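CLIP-associating protein (Drosophila melanogaster, PDB 4G3A) tracks microtubule plus ends and stabilises dynamic microtubules during mitotic spindle formation, and is represented here by its N-terminal TOG-like domain. Local coordinates at residues W57-L70 against H94-V106. Sequence-based numbering, arbitrary orientation.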
loop_
_atom_site.group_PDB
_atom_site.type_symbol
_atom_site.label_atom_id
_atom_site.label_comp_id
_atom_site.label_asym_id
_atom_site.label_seq_id
_atom_site.Cartn_x
_atom_site.Cartn_y
_atom_site.Cartn_z
ATOM N N TRP A 57 -11.413 -3.852 -13.737
ATOM C CA TRP A 57 -10.026 -4.093 -14.107
ATOM C C TRP A 57 -9.234 -4.446 -12.839
ATOM O O TRP A 57 -8.491 -5.429 -12.787
ATOM C CB TRP A 57 -9.426 -2.834 -14.739
ATOM C CG TRP A 57 -9.944 -2.490 -16.118
ATOM C CD1 TRP A 57 -11.000 -3.059 -16.772
ATOM C CD2 TRP A 57 -9.413 -1.494 -17.005
ATOM N NE1 TRP A 57 -11.160 -2.475 -18.011
ATOM C CE2 TRP A 57 -10.198 -1.514 -18.179
ATOM C CE3 TRP A 57 -8.349 -0.587 -16.920
ATOM C CZ2 TRP A 57 -9.951 -0.666 -19.255
ATOM C CZ3 TRP A 57 -8.106 0.256 -17.993
ATOM C CH2 TRP A 57 -8.906 0.212 -19.144
ATOM N N LEU A 58 -9.393 -3.620 -11.817
ATOM C CA LEU A 58 -8.657 -3.808 -10.575
ATOM C C LEU A 58 -9.042 -5.129 -9.914
ATOM O O LEU A 58 -8.175 -5.896 -9.502
ATOM C CB LEU A 58 -8.936 -2.652 -9.624
ATOM C CG LEU A 58 -8.309 -2.763 -8.236
ATOM C CD1 LEU A 58 -6.804 -2.752 -8.362
ATOM C CD2 LEU A 58 -8.797 -1.631 -7.363
ATOM N N THR A 59 -10.343 -5.393 -9.828
ATOM C CA THR A 59 -10.843 -6.610 -9.189
ATOM C C THR A 59 -10.863 -7.799 -10.151
ATOM O O THR A 59 -11.452 -8.836 -9.851
ATOM C CB THR A 59 -12.263 -6.400 -8.638
ATOM O OG1 THR A 59 -13.191 -6.306 -9.726
ATOM C CG2 THR A 59 -12.325 -5.129 -7.796
ATOM N N GLY A 60 -10.204 -7.648 -11.297
ATOM C CA GLY A 60 -10.295 -8.625 -12.369
ATOM C C GLY A 60 -9.291 -9.762 -12.321
ATOM O O GLY A 60 -8.452 -9.832 -11.427
ATOM N N SER A 61 -9.387 -10.658 -13.301
ATOM C CA SER A 61 -8.553 -11.854 -13.364
ATOM C C SER A 61 -7.335 -11.678 -14.267
ATOM O O SER A 61 -6.418 -12.496 -14.250
ATOM C CB SER A 61 -9.389 -13.048 -13.835
ATOM O OG SER A 61 -8.604 -13.976 -14.568
ATOM N N HIS A 62 -7.338 -10.618 -15.066
ATOM C CA HIS A 62 -6.191 -10.277 -15.902
ATOM C C HIS A 62 -5.324 -9.310 -15.096
ATOM O O HIS A 62 -5.747 -8.196 -14.785
ATOM C CB HIS A 62 -6.664 -9.617 -17.205
ATOM C CG HIS A 62 -5.641 -9.612 -18.303
ATOM N ND1 HIS A 62 -4.447 -8.929 -18.209
ATOM C CD2 HIS A 62 -5.652 -10.181 -19.533
ATOM C CE1 HIS A 62 -3.759 -9.091 -19.327
ATOM N NE2 HIS A 62 -4.469 -9.846 -20.148
ATOM N N PHE A 63 -4.115 -9.736 -14.750
ATOM C CA PHE A 63 -3.293 -8.960 -13.823
ATOM C C PHE A 63 -2.573 -7.797 -14.498
ATOM O O PHE A 63 -2.202 -6.831 -13.837
ATOM C CB PHE A 63 -2.289 -9.854 -13.090
ATOM C CG PHE A 63 -1.198 -10.380 -13.971
ATOM C CD1 PHE A 63 -0.182 -9.547 -14.406
ATOM C CD2 PHE A 63 -1.190 -11.707 -14.366
ATOM C CE1 PHE A 63 0.822 -10.023 -15.220
ATOM C CE2 PHE A 63 -0.186 -12.194 -15.180
ATOM C CZ PHE A 63 0.822 -11.350 -15.607
ATOM N N LYS A 64 -2.366 -7.896 -15.806
ATOM C CA LYS A 64 -1.781 -6.787 -16.549
ATOM C C LYS A 64 -2.728 -5.598 -16.511
ATOM O O LYS A 64 -2.310 -4.466 -16.283
ATOM C CB LYS A 64 -1.500 -7.188 -17.996
ATOM C CG LYS A 64 -0.240 -8.016 -18.182
ATOM C CD LYS A 64 -0.309 -8.847 -19.453
ATOM C CE LYS A 64 1.039 -9.468 -19.768
ATOM N NZ LYS A 64 1.735 -9.902 -18.522
ATOM N N ILE A 65 -4.009 -5.872 -16.737
ATOM C CA ILE A 65 -5.045 -4.847 -16.690
ATOM C C ILE A 65 -5.283 -4.360 -15.254
ATOM O O ILE A 65 -5.538 -3.176 -15.021
ATOM C CB ILE A 65 -6.356 -5.363 -17.316
ATOM C CG1 ILE A 65 -6.248 -5.343 -18.842
ATOM C CG2 ILE A 65 -7.534 -4.528 -16.876
ATOM C CD1 ILE A 65 -7.329 -6.127 -19.537
ATOM N N ALA A 66 -5.198 -5.275 -14.296
ATOM C CA ALA A 66 -5.291 -4.895 -12.892
ATOM C C ALA A 66 -4.161 -3.932 -12.544
ATOM O O ALA A 66 -4.370 -2.900 -11.905
ATOM C CB ALA A 66 -5.232 -6.122 -12.010
ATOM N N GLN A 67 -2.957 -4.272 -12.978
ATOM C CA GLN A 67 -1.798 -3.446 -12.683
ATOM C C GLN A 67 -1.960 -2.052 -13.272
ATOM O O GLN A 67 -1.624 -1.058 -12.631
ATOM C CB GLN A 67 -0.526 -4.102 -13.206
ATOM C CG GLN A 67 0.707 -3.245 -13.061
ATOM C CD GLN A 67 1.967 -4.020 -13.348
ATOM O OE1 GLN A 67 2.023 -5.229 -13.122
ATOM N NE2 GLN A 67 2.992 -3.332 -13.848
ATOM N N LYS A 68 -2.476 -1.985 -14.497
ATOM C CA LYS A 68 -2.667 -0.706 -15.168
ATOM C C LYS A 68 -3.731 0.126 -14.472
ATOM O O LYS A 68 -3.596 1.341 -14.375
ATOM C CB LYS A 68 -3.022 -0.911 -16.643
ATOM C CG LYS A 68 -1.917 -1.541 -17.473
ATOM C CD LYS A 68 -1.053 -0.498 -18.163
ATOM C CE LYS A 68 0.325 -0.422 -17.539
ATOM N NZ LYS A 68 0.875 -1.781 -17.241
ATOM N N SER A 69 -4.786 -0.525 -13.984
ATOM C CA SER A 69 -5.787 0.178 -13.192
ATOM C C SER A 69 -5.173 0.799 -11.926
ATOM O O SER A 69 -5.520 1.921 -11.553
ATOM C CB SER A 69 -6.945 -0.747 -12.830
ATOM O OG SER A 69 -6.563 -1.674 -11.834
ATOM N N LEU A 70 -4.263 0.075 -11.275
ATOM C CA LEU A 70 -3.531 0.612 -10.116
ATOM C C LEU A 70 -2.709 1.837 -10.524
ATOM O O LEU A 70 -2.750 2.878 -9.876
ATOM C CB LEU A 70 -2.603 -0.449 -9.522
ATOM C CG LEU A 70 -3.251 -1.642 -8.819
ATOM C CD1 LEU A 70 -2.236 -2.746 -8.599
ATOM C CD2 LEU A 70 -3.875 -1.211 -7.496
ATOM N N HIS A 94 -9.503 -3.474 -2.432
ATOM C CA HIS A 94 -8.974 -4.317 -3.506
ATOM C C HIS A 94 -7.479 -4.088 -3.765
ATOM O O HIS A 94 -6.778 -4.978 -4.245
ATOM C CB HIS A 94 -9.813 -4.125 -4.771
ATOM C CG HIS A 94 -11.264 -4.370 -4.533
ATOM N ND1 HIS A 94 -12.180 -3.346 -4.401
ATOM C CD2 HIS A 94 -11.948 -5.515 -4.324
ATOM C CE1 HIS A 94 -13.372 -3.856 -4.161
ATOM N NE2 HIS A 94 -13.260 -5.173 -4.104
ATOM N N VAL A 95 -7.011 -2.885 -3.460
ATOM C CA VAL A 95 -5.590 -2.595 -3.501
ATOM C C VAL A 95 -4.885 -3.440 -2.447
ATOM O O VAL A 95 -3.832 -4.012 -2.698
ATOM C CB VAL A 95 -5.327 -1.123 -3.221
ATOM C CG1 VAL A 95 -3.826 -0.866 -3.177
ATOM C CG2 VAL A 95 -6.001 -0.272 -4.305
ATOM N N ILE A 96 -5.493 -3.525 -1.273
ATOM C CA ILE A 96 -4.983 -4.382 -0.207
ATOM C C ILE A 96 -4.807 -5.816 -0.697
ATOM O O ILE A 96 -3.727 -6.397 -0.551
ATOM C CB ILE A 96 -5.921 -4.357 1.016
ATOM C CG1 ILE A 96 -5.815 -3.000 1.726
ATOM C CG2 ILE A 96 -5.593 -5.519 1.983
ATOM C CD1 ILE A 96 -6.820 -2.818 2.851
ATOM N N ASP A 97 -5.862 -6.383 -1.285
ATOM C CA ASP A 97 -5.790 -7.730 -1.841
ATOM C C ASP A 97 -4.633 -7.884 -2.827
ATOM O O ASP A 97 -4.008 -8.939 -2.887
ATOM C CB ASP A 97 -7.106 -8.114 -2.527
ATOM C CG ASP A 97 -8.208 -8.447 -1.533
ATOM O OD1 ASP A 97 -7.902 -8.667 -0.338
ATOM O OD2 ASP A 97 -9.378 -8.481 -1.945
ATOM N N ARG A 98 -4.346 -6.843 -3.602
ATOM C CA ARG A 98 -3.264 -6.922 -4.581
ATOM C C ARG A 98 -1.876 -6.894 -3.931
ATOM O O ARG A 98 -0.870 -7.198 -4.583
ATOM C CB ARG A 98 -3.380 -5.806 -5.612
ATOM C CG ARG A 98 -4.601 -5.912 -6.519
ATOM C CD ARG A 98 -4.484 -7.082 -7.491
ATOM N NE ARG A 98 -5.738 -7.313 -8.213
ATOM C CZ ARG A 98 -5.899 -8.216 -9.182
ATOM N NH1 ARG A 98 -4.884 -8.984 -9.564
ATOM N NH2 ARG A 98 -7.080 -8.352 -9.775
ATOM N N LEU A 99 -1.810 -6.533 -2.653
ATOM C CA LEU A 99 -0.531 -6.630 -1.957
ATOM C C LEU A 99 -0.128 -8.093 -1.923
ATOM O O LEU A 99 1.050 -8.413 -1.825
ATOM C CB LEU A 99 -0.617 -6.072 -0.533
ATOM C CG LEU A 99 -0.840 -4.567 -0.410
ATOM C CD1 LEU A 99 -1.059 -4.197 1.052
ATOM C CD2 LEU A 99 0.328 -3.786 -1.017
ATOM N N GLY A 100 -1.116 -8.979 -2.024
ATOM C CA GLY A 100 -0.864 -10.408 -1.965
ATOM C C GLY A 100 -0.743 -11.075 -3.323
ATOM O O GLY A 100 -0.665 -12.300 -3.421
ATOM N N ASP A 101 -0.718 -10.269 -4.379
ATOM C CA ASP A 101 -0.663 -10.811 -5.727
ATOM C C ASP A 101 0.608 -11.617 -5.936
ATOM O O ASP A 101 1.664 -11.262 -5.414
ATOM C CB ASP A 101 -0.746 -9.691 -6.760
ATOM C CG ASP A 101 -1.268 -10.179 -8.091
ATOM O OD1 ASP A 101 -2.491 -10.085 -8.319
ATOM O OD2 ASP A 101 -0.455 -10.661 -8.899
ATOM N N SER A 102 0.520 -12.690 -6.716
ATOM C CA SER A 102 1.694 -13.529 -6.956
ATOM C C SER A 102 2.748 -12.851 -7.840
ATOM O O SER A 102 3.931 -13.188 -7.775
ATOM C CB SER A 102 1.289 -14.880 -7.550
ATOM O OG SER A 102 0.350 -14.723 -8.593
ATOM N N ARG A 103 2.305 -11.898 -8.653
ATOM C CA ARG A 103 3.171 -11.169 -9.573
ATOM C C ARG A 103 3.852 -9.988 -8.879
ATOM O O ARG A 103 3.179 -9.082 -8.379
ATOM C CB ARG A 103 2.346 -10.657 -10.754
ATOM C CG ARG A 103 1.393 -11.682 -11.375
ATOM C CD ARG A 103 2.156 -12.794 -12.075
ATOM N NE ARG A 103 1.290 -13.638 -12.892
ATOM C CZ ARG A 103 1.708 -14.705 -13.570
ATOM N NH1 ARG A 103 2.985 -15.067 -13.529
ATOM N NH2 ARG A 103 0.846 -15.411 -14.288
ATOM N N ASP A 104 5.184 -9.975 -8.869
ATOM C CA ASP A 104 5.905 -8.930 -8.146
ATOM C C ASP A 104 5.567 -7.497 -8.592
ATOM O O ASP A 104 5.487 -6.600 -7.752
ATOM C CB ASP A 104 7.422 -9.181 -8.105
ATOM C CG ASP A 104 8.037 -9.375 -9.482
ATOM O OD1 ASP A 104 7.297 -9.360 -10.487
ATOM O OD2 ASP A 104 9.274 -9.548 -9.557
ATOM N N THR A 105 5.343 -7.283 -9.889
ATOM C CA THR A 105 5.087 -5.934 -10.395
ATOM C C THR A 105 3.719 -5.428 -9.949
ATOM O O THR A 105 3.517 -4.228 -9.785
ATOM C CB THR A 105 5.180 -5.833 -11.949
ATOM O OG1 THR A 105 4.185 -6.666 -12.560
ATOM C CG2 THR A 105 6.564 -6.228 -12.453
ATOM N N VAL A 106 2.772 -6.342 -9.770
ATOM C CA VAL A 106 1.454 -5.955 -9.284
ATOM C C VAL A 106 1.539 -5.466 -7.835
ATOM O O VAL A 106 0.969 -4.433 -7.484
ATOM C CB VAL A 106 0.427 -7.106 -9.432
ATOM C CG1 VAL A 106 -0.840 -6.787 -8.688
ATOM C CG2 VAL A 106 0.110 -7.350 -10.904
#
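Arg98 reaches across to the turn between helices 47-58 and 63-80 and serves as a worked example of how one arginine can tie two neighbouring helical hairpins together. Arg98 CB lies 4.4 Å from CD1 of Leu70, and Arg98 CG comes within 4.3 Å of CD1 of Leu58. The chain bends at the CB-CG bond (chi2 -70°) and then runs out extended, which brings the guanidinium to the carbonyl oxygens of Leu58 and Gly60. NE makes a weak bond to Leu58 O, while Arg98 NH2 donates to Leu58 O at 2.7 Å and to Gly60 O at 2.6 Å, the latter close to the guanidinium plane. Arg98 CZ rests 3.6 Å from Ala66 CB, which sits over the centre of one face. NH1 turns back to a salt bridge with OD1 of Asp101, whose OD2 accepts from Arg103 N in an Asx turn. The guanidinium is thus held from the end of helix 47-58, from Gly60 and from Asp101. To one side, the Thr59 methyl lies over the His94 ring; to the other, Arg103 CG stands over the Phe63 ring, a CH-pi contact with CG 3.9 Å from the ring centroid. Further along, Thr105 OG1 donates to Gln67 OE1 at 2.7 Å, and Leu70 packs on Val95 and Val106. Such packing between two helical hairpins, at and beside their turns, joins HEAT 1 to HEAT 2 in the helical-repeat stack of a TOG domain.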